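Local coordinates for protein phosphatidylinositol-specific phospholipase C1 (Streptomyces antibioticus, PDB 3H4X) that belongs to the calcium-dependent phosphoinositide phospholipase C family and folds as a beta/alpha barrel whose eight core strands run parallel, at residues T26-S31 and H121-L126; H289-V294 and V309-A314. All blocks are in the same frame, centred on the assembly; numbering follows the deposited sequence.

Contact 1: residues T26-S31 and H121-L126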
ATOM      1  N   THR A  26       6.355 -14.793  12.301  1.00 18.27           N
ATOM      2  CA  THR A  26       5.334 -15.086  11.294  1.00 16.49           C
ATOM      3  C   THR A  26       5.665 -14.848   9.812  1.00 14.34           C
ATOM      4  O   THR A  26       6.815 -14.634   9.431  1.00 13.74           O
ATOM      5  CB  THR A  26       4.143 -14.175  11.589  1.00 17.09           C
ATOM      6  OG1 THR A  26       4.610 -12.820  11.640  1.00 18.74           O
ATOM      7  CG2 THR A  26       3.525 -14.530  12.933  1.00 17.81           C
ATOM      8  N   THR A  27       4.618 -14.883   8.987  1.00 12.30           N
ATOM      9  CA  THR A  27       4.716 -14.517   7.577  1.00 10.99           C
ATOM     10  C   THR A  27       4.007 -13.195   7.338  1.00 10.00           C
ATOM     11  O   THR A  27       3.319 -12.670   8.216  1.00  9.71           O
ATOM     12  CB  THR A  27       4.029 -15.542   6.660  1.00 10.90           C
ATOM     13  OG1 THR A  27       2.608 -15.351   6.722  1.00 11.14           O
ATOM     14  CG2 THR A  27       4.391 -16.974   7.051  1.00 11.90           C
ATOM     15  N   TYR A  28       4.148 -12.673   6.127  1.00  9.13           N
ATOM     16  CA  TYR A  28       3.497 -11.419   5.779  1.00  8.64           C
ATOM     17  C   TYR A  28       1.979 -11.541   5.892  1.00  8.47           C
ATOM     18  O   TYR A  28       1.281 -10.539   6.032  1.00  8.50           O
ATOM     19  CB  TYR A  28       3.894 -10.978   4.369  1.00  8.55           C
ATOM     20  CG  TYR A  28       3.949  -9.474   4.193  1.00  8.21           C
ATOM     21  CD1 TYR A  28       4.831  -8.702   4.937  1.00  8.34           C
ATOM     22  CD2 TYR A  28       3.129  -8.829   3.272  1.00  8.08           C
ATOM     23  CE1 TYR A  28       4.891  -7.329   4.779  1.00  7.90           C
ATOM     24  CE2 TYR A  28       3.183  -7.459   3.101  1.00  7.95           C
ATOM     25  CZ  TYR A  28       4.060  -6.714   3.860  1.00  7.71           C
ATOM     26  OH  TYR A  28       4.109  -5.352   3.684  1.00  8.23           O
ATOM     27  N   GLY A  29       1.474 -12.772   5.835  1.00  8.32           N
ATOM     28  CA  GLY A  29       0.040 -13.029   5.925  1.00  8.54           C
ATOM     29  C   GLY A  29      -0.479 -13.442   7.292  1.00  8.66           C
ATOM     30  O   GLY A  29      -1.683 -13.617   7.462  1.00  8.99           O
ATOM     31  N   THR A  30       0.414 -13.601   8.270  1.00  8.97           N
ATOM     32  CA  THR A  30      -0.011 -14.022   9.611  1.00  9.56           C
ATOM     33  C   THR A  30       0.364 -13.025  10.705  1.00  9.64           C
ATOM     34  O   THR A  30       0.330 -13.347  11.895  1.00 10.05           O
ATOM     35  CB  THR A  30       0.507 -15.432   9.971  1.00  9.97           C
ATOM     36  OG1 THR A  30       1.939 -15.428  10.020  1.00 11.13           O
ATOM     37  CG2 THR A  30       0.034 -16.442   8.941  1.00 10.74           C
ATOM     38  N   SER A  31       0.680 -11.803  10.291  1.00  9.68           N
ATOM     39  CA  SER A  31       1.024 -10.738  11.222  1.00  9.81           C
ATOM     40  C   SER A  31       0.068  -9.559  11.077  1.00  9.37           C
ATOM     41  O   SER A  31      -0.602  -9.401  10.053  1.00  9.36           O
ATOM     42  CB  SER A  31       2.450 -10.258  10.967  1.00 10.43           C
ATOM     43  OG  SER A  31       2.562  -9.687   9.674  1.00 11.74           O
ATOM     44  N   HIS A 121      16.404  -4.133   6.140  1.00 11.21           N
ATOM     45  CA  HIS A 121      15.337  -3.379   6.792  1.00 10.25           C
ATOM     46  C   HIS A 121      14.022  -4.156   6.816  1.00  9.82           C
ATOM     47  O   HIS A 121      13.818  -5.083   6.035  1.00  9.93           O
ATOM     48  CB  HIS A 121      15.136  -2.003   6.140  1.00  9.94           C
ATOM     49  CG  HIS A 121      14.763  -2.050   4.686  1.00  8.87           C
ATOM     50  ND1 HIS A 121      13.489  -2.350   4.247  1.00  8.75           N
ATOM     51  CD2 HIS A 121      15.492  -1.796   3.573  1.00  8.94           C
ATOM     52  CE1 HIS A 121      13.458  -2.292   2.926  1.00  8.93           C
ATOM     53  NE2 HIS A 121      14.659  -1.956   2.492  1.00  9.01           N
ATOM     54  N   ARG A 122      13.135  -3.778   7.724  1.00  9.70           N
ATOM     55  CA  ARG A 122      11.803  -4.366   7.769  1.00  9.45           C
ATOM     56  C   ARG A 122      11.118  -4.217   6.413  1.00  8.94           C
ATOM     57  O   ARG A 122      11.330  -3.229   5.709  1.00  8.64           O
ATOM     58  CB  ARG A 122      10.965  -3.658   8.828  1.00  9.69           C
ATOM     59  CG  ARG A 122      10.551  -2.250   8.413  1.00 10.12           C
ATOM     60  CD  ARG A 122      10.082  -1.423   9.592  1.00 10.65           C
ATOM     61  NE  ARG A 122       9.476  -0.170   9.159  1.00 10.52           N
ATOM     62  CZ  ARG A 122      10.149   0.935   8.847  1.00  9.68           C
ATOM     63  NH1 ARG A 122      11.475   0.967   8.914  1.00 10.66           N
ATOM     64  NH2 ARG A 122       9.490   2.019   8.465  1.00  9.78           N
ATOM     65  N   PRO A 123      10.277  -5.186   6.037  1.00  8.67           N
ATOM     66  CA  PRO A 123       9.521  -4.993   4.800  1.00  8.46           C
ATOM     67  C   PRO A 123       8.562  -3.818   4.959  1.00  7.85           C
ATOM     68  O   PRO A 123       7.944  -3.657   6.014  1.00  8.12           O
ATOM     69  CB  PRO A 123       8.751  -6.307   4.648  1.00  8.96           C
ATOM     70  CG  PRO A 123       8.657  -6.853   6.038  1.00  9.13           C
ATOM     71  CD  PRO A 123       9.925  -6.440   6.726  1.00  9.15           C
ATOM     72  N   ILE A 124       8.439  -3.005   3.917  1.00  7.52           N
ATOM     73  CA  ILE A 124       7.585  -1.828   3.970  1.00  7.60           C
ATOM     74  C   ILE A 124       6.613  -1.857   2.804  1.00  7.17           C
ATOM     75  O   ILE A 124       7.009  -2.051   1.654  1.00  7.40           O
ATOM     76  CB  ILE A 124       8.409  -0.523   3.952  1.00  8.05           C
ATOM     77  CG1 ILE A 124       9.241  -0.418   5.236  1.00  8.97           C
ATOM     78  CG2 ILE A 124       7.499   0.686   3.785  1.00  9.16           C
ATOM     79  CD1 ILE A 124      10.253   0.705   5.230  1.00 11.04           C
ATOM     80  N   LEU A 125       5.334  -1.677   3.115  1.00  6.69           N
ATOM     81  CA  LEU A 125       4.296  -1.585   2.103  1.00  6.74           C
ATOM     82  C   LEU A 125       4.027  -0.121   1.805  1.00  6.77           C
ATOM     83  O   LEU A 125       3.692   0.654   2.709  1.00  6.81           O
ATOM     84  CB  LEU A 125       3.016  -2.263   2.593  1.00  7.38           C
ATOM     85  CG  LEU A 125       1.802  -2.190   1.660  1.00  7.80           C
ATOM     86  CD1 LEU A 125       2.103  -2.814   0.301  1.00  8.49           C
ATOM     87  CD2 LEU A 125       0.579  -2.848   2.292  1.00  9.61           C
ATOM     88  N   LEU A 126       4.206   0.257   0.544  1.00  6.73           N
ATOM     89  CA  LEU A 126       3.814   1.578   0.076  1.00  7.54           C
ATOM     90  C   LEU A 126       2.415   1.471  -0.486  1.00  7.17           C
ATOM     91  O   LEU A 126       2.197   0.833  -1.525  1.00  7.67           O
ATOM     92  CB  LEU A 126       4.744   2.076  -1.025  1.00  8.77           C
ATOM     93  CG  LEU A 126       6.166   2.423  -0.612  1.00 11.75           C
ATOM     94  CD1 LEU A 126       6.171   3.212   0.684  1.00 13.83           C
ATOM     95  CD2 LEU A 126       6.968   1.146  -0.468  1.00 13.86           C
TER
HETATM   96  O   HOH W   1       5.252  -4.052   5.769  1.00  8.04           O
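Tyr-28 and Pro-123 mark the closest backbone approach of this contact, their CA atoms 8.9 Å apart, so side chains have to bridge the gap. Residues 26-31 form a loop that turns sharply just before strand 31-36: Thr-27 to Thr-30 make a type I beta turn, closed by the backbone bond from Thr-30 N to Thr-27 O. Residues 121-126 enter strand 124-130 through an extended lead-in. The turn is braced from within, since Thr-27 OG1 accepts from Gly-29 N at 3.0 Å in an ST turn, and Thr-27 N gives a nearly straight bond (171°) to Thr-30 OG1.

From this turn the Tyr-28 ring reaches across to the strand. Its CE1 lies 4.0 Å from Pro-123 CB, and the two side chains pass in opposite directions, with the proline ring meeting the aromatic obliquely. Further out, OH comes within 3.5 Å of Leu-125 CB, where the side chains of Tyr-28 and Leu-125 cross nearly at right angles. The phenol donates to a water at 2.7 Å from OH, and that water in turn donates to Pro-123 O, also at 2.7 Å. A solvent molecule thus completes the link between the hydroxyl and the strand entrance, where no direct hydrogen bond joins the segments. Leu-185 touches both Tyr-28 and Pro-123, while Leu-190 of the adjacent strand 189-195 packs on Tyr-28 and Leu-125.

The arrangement lies at the N-terminal end of the strands in the beta/alpha barrel characteristic of phosphatidylinositol-specific phospholipases C: the loop before one barrel strand lays an aromatic side chain against the start of another, where it packs with Leu-125 and Leu-190 of two neighbouring parallel strands.

Contact 2: residues H289-V294 and V309-A314. With EOH (ethanol), chain J.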
ATOM      1  N   HIS A 289      -8.585   4.526  14.337  1.00  9.99           N
ATOM      2  CA  HIS A 289      -9.005   5.293  15.506  1.00 10.61           C
ATOM      3  C   HIS A 289     -10.523   5.449  15.613  1.00 10.86           C
ATOM      4  O   HIS A 289     -11.048   5.723  16.698  1.00 11.14           O
ATOM      5  CB  HIS A 289      -8.347   6.670  15.475  1.00 10.93           C
ATOM      6  CG  HIS A 289      -8.718   7.484  14.276  1.00 11.60           C
ATOM      7  ND1 HIS A 289      -8.349   7.134  12.993  1.00 12.77           N
ATOM      8  CD2 HIS A 289      -9.430   8.630  14.163  1.00 13.23           C
ATOM      9  CE1 HIS A 289      -8.815   8.032  12.145  1.00 13.97           C
ATOM     10  NE2 HIS A 289      -9.475   8.949  12.829  1.00 14.17           N
ATOM     11  N   ASN A 290     -11.227   5.276  14.497  1.00 11.02           N
ATOM     12  CA  ASN A 290     -12.678   5.471  14.468  1.00 11.47           C
ATOM     13  C   ASN A 290     -13.475   4.246  14.900  1.00 11.37           C
ATOM     14  O   ASN A 290     -14.701   4.291  14.973  1.00 11.74           O
ATOM     15  CB  ASN A 290     -13.146   5.925  13.086  1.00 11.90           C
ATOM     16  CG  ASN A 290     -12.895   7.396  12.836  1.00 13.59           C
ATOM     17  OD1 ASN A 290     -12.850   7.841  11.691  1.00 15.86           O
ATOM     18  ND2 ASN A 290     -12.730   8.160  13.909  1.00 14.32           N
ATOM     19  N   VAL A 291     -12.788   3.147  15.179  1.00 11.15           N
ATOM     20  CA  VAL A 291     -13.453   1.997  15.772  1.00 11.29           C
ATOM     21  C   VAL A 291     -13.963   2.413  17.149  1.00 11.65           C
ATOM     22  O   VAL A 291     -13.225   3.021  17.922  1.00 11.60           O
ATOM     23  CB  VAL A 291     -12.483   0.815  15.912  1.00 11.05           C
ATOM     24  CG1 VAL A 291     -13.147  -0.346  16.621  1.00 11.49           C
ATOM     25  CG2 VAL A 291     -11.979   0.385  14.538  1.00 10.81           C
ATOM     26  N   PRO A 292     -15.233   2.107  17.463  1.00 12.20           N
ATOM     27  CA  PRO A 292     -15.753   2.535  18.762  1.00 12.91           C
ATOM     28  C   PRO A 292     -15.189   1.703  19.909  1.00 13.49           C
ATOM     29  O   PRO A 292     -14.993   0.500  19.756  1.00 13.44           O
ATOM     30  CB  PRO A 292     -17.264   2.314  18.628  1.00 13.19           C
ATOM     31  CG  PRO A 292     -17.421   1.289  17.561  1.00 13.02           C
ATOM     32  CD  PRO A 292     -16.256   1.450  16.627  1.00 12.23           C
ATOM     33  N   PRO A 293     -14.917   2.340  21.060  1.00 14.23           N
ATOM     34  CA  PRO A 293     -15.055   3.776  21.286  1.00 14.36           C
ATOM     35  C   PRO A 293     -13.902   4.540  20.646  1.00 14.33           C
ATOM     36  O   PRO A 293     -12.745   4.139  20.778  1.00 14.33           O
ATOM     37  CB  PRO A 293     -14.982   3.899  22.811  1.00 14.76           C
ATOM     38  CG  PRO A 293     -14.181   2.735  23.244  1.00 15.13           C
ATOM     39  CD  PRO A 293     -14.491   1.626  22.278  1.00 14.54           C
ATOM     40  N   VAL A 294     -14.214   5.638  19.968  1.00 14.13           N
ATOM     41  CA  VAL A 294     -13.212   6.333  19.169  1.00 14.10           C
ATOM     42  C   VAL A 294     -12.064   6.895  20.006  1.00 13.86           C
ATOM     43  O   VAL A 294     -12.256   7.333  21.145  1.00 13.83           O
ATOM     44  CB  VAL A 294     -13.834   7.452  18.311  1.00 14.48           C
ATOM     45  CG1 VAL A 294     -14.952   6.898  17.444  1.00 14.83           C
ATOM     46  CG2 VAL A 294     -14.342   8.578  19.191  1.00 15.48           C
ATOM     47  N   VAL A 309      -4.676  -1.615  18.108  1.00 11.29           N
ATOM     48  CA  VAL A 309      -3.960  -2.514  17.212  1.00 11.56           C
ATOM     49  C   VAL A 309      -4.243  -3.977  17.564  1.00 11.65           C
ATOM     50  O   VAL A 309      -4.489  -4.802  16.687  1.00 11.92           O
ATOM     51  CB  VAL A 309      -2.445  -2.241  17.229  1.00 11.67           C
ATOM     52  CG1 VAL A 309      -1.704  -3.297  16.434  1.00 11.90           C
ATOM     53  CG2 VAL A 309      -2.160  -0.857  16.669  1.00 11.90           C
ATOM     54  N   ARG A 310      -4.220  -4.292  18.856  1.00 12.05           N
ATOM     55  CA  ARG A 310      -4.512  -5.649  19.298  1.00 12.53           C
ATOM     56  C   ARG A 310      -5.935  -6.072  18.934  1.00 11.81           C
ATOM     57  O   ARG A 310      -6.169  -7.210  18.532  1.00 11.98           O
ATOM     58  CB  ARG A 310      -4.294  -5.774  20.804  1.00 13.34           C
ATOM     59  CG  ARG A 310      -2.851  -5.607  21.228  1.00 15.77           C
ATOM     60  CD  ARG A 310      -2.030  -6.822  20.848  1.00 19.46           C
ATOM     61  NE  ARG A 310      -0.708  -6.795  21.468  1.00 21.74           N
ATOM     62  CZ  ARG A 310       0.096  -7.849  21.558  1.00 22.78           C
ATOM     63  NH1 ARG A 310      -0.287  -9.021  21.070  1.00 23.46           N
ATOM     64  NH2 ARG A 310       1.282  -7.732  22.139  1.00 23.75           N
ATOM     65  N   GLN A 311      -6.882  -5.154  19.086  1.00 11.49           N
ATOM     66  CA  GLN A 311      -8.265  -5.449  18.732  1.00 11.18           C
ATOM     67  C   GLN A 311      -8.371  -5.782  17.247  1.00 10.89           C
ATOM     68  O   GLN A 311      -9.019  -6.752  16.856  1.00 10.76           O
ATOM     69  CB  GLN A 311      -9.186  -4.273  19.064  1.00 11.55           C
ATOM     70  CG  GLN A 311     -10.644  -4.545  18.700  1.00 11.78           C
ATOM     71  CD  GLN A 311     -11.539  -3.337  18.854  1.00 12.64           C
ATOM     72  OE1 GLN A 311     -11.071  -2.213  19.014  1.00 12.75           O
ATOM     73  NE2 GLN A 311     -12.847  -3.567  18.815  1.00 13.03           N
ATOM     74  N   LEU A 312      -7.727  -4.974  16.412  1.00 10.53           N
ATOM     75  CA  LEU A 312      -7.795  -5.202  14.976  1.00 10.21           C
ATOM     76  C   LEU A 312      -7.052  -6.465  14.553  1.00 10.05           C
ATOM     77  O   LEU A 312      -7.481  -7.158  13.633  1.00  9.55           O
ATOM     78  CB  LEU A 312      -7.313  -3.971  14.207  1.00 10.63           C
ATOM     79  CG  LEU A 312      -8.177  -2.737  14.491  1.00 11.77           C
ATOM     80  CD1 LEU A 312      -7.785  -1.562  13.611  1.00 12.63           C
ATOM     81  CD2 LEU A 312      -9.660  -3.060  14.343  1.00 12.93           C
ATOM     82  N   ALA A 313      -5.954  -6.775  15.237  1.00 10.29           N
ATOM     83  CA  ALA A 313      -5.246  -8.027  14.992  1.00 10.66           C
ATOM     84  C   ALA A 313      -6.161  -9.225  15.250  1.00 10.93           C
ATOM     85  O   ALA A 313      -6.216 -10.160  14.457  1.00 10.87           O
ATOM     86  CB  ALA A 313      -3.997  -8.114  15.854  1.00 10.87           C
ATOM     87  N   ALA A 314      -6.883  -9.191  16.365  1.00 11.18           N
ATOM     88  CA  ALA A 314      -7.797 -10.279  16.706  1.00 11.45           C
ATOM     89  C   ALA A 314      -8.921 -10.383  15.676  1.00 11.30           C
ATOM     90  O   ALA A 314      -9.455 -11.464  15.430  1.00 11.98           O
ATOM     91  CB  ALA A 314      -8.356 -10.088  18.105  1.00 11.79           C
TER
HETATM   92  C1  EOH J 348     -14.828   4.998  10.205  1.00 26.66           C
HETATM   93  C2  EOH J 348     -16.267   4.848   9.727  1.00 26.66           C
HETATM   94  O   EOH J 348     -14.166   6.078   9.584  1.00 26.44           O
HETATM   95  O   HOH W   2     -12.609  -0.740  20.669  1.00 16.50           O
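Leu-312 and Gln-311 meet Val-291 where the loop after strand 282-286 folds back on helix 302-314, the helix of the beta-alpha-beta crossover that leads from that strand to parallel strand 319-322. Arg-308, one residue before the helical segment, ties the loop to the helix through a hydrogen bond from NH2 to Pro-293 O. Val-309 packs on Val-34 of strand 31-36, and its carbonyl accepts from Ala-313 N in the regular helical pattern. Gln-311 follows on the loop side. With CG anti to the backbone nitrogen (chi1 180°) and the chain extended beyond it, its amide arrives at Val-291 from the opposite direction, and OE1 lies 3.7 Å from Val-291 CG1. Leu-312 then brings CD2 to 4.2 Å from Val-291 CG2, the two side chains sliding past one another. Leu-267 and Ala-263 also touch both Val-291 and Leu-312, enlarging this apolar patch. Ala-313 packs on Thr-32 and Val-335.

On the loop, Asn-290 OD1 accepts a hydrogen bond from an ethanol molecule, probably from the crystallisation liquor. Between the segments a water donates to Gln-311 OE1 at 2.7 Å and to Pro-292 O at 2.8 Å.

Overall arrangement
Both segments of contact 1 precede those of contact 2 in sequence; the contact centres are 20 Å apart and the nearest atoms about 6 Å apart, without touching. Contact 1 lies at the strand starts of the barrel sheet, 12 Å from the chain centre, and contact 2 in the layer outside it, at 20 Å. Strand 31-36 connects them: the 26-31 loop leads directly into it, and helix 302-314 packs on it through Val-309 and Ala-313. The C-terminal end of the chain adds a second tie, because Arg-337 bonds to Gly-29 and Thr-30 while Gly-338 bonds to Ala-313. The first barrel strand and the C-terminal residues together thus join contact 1 to the helix of contact 2.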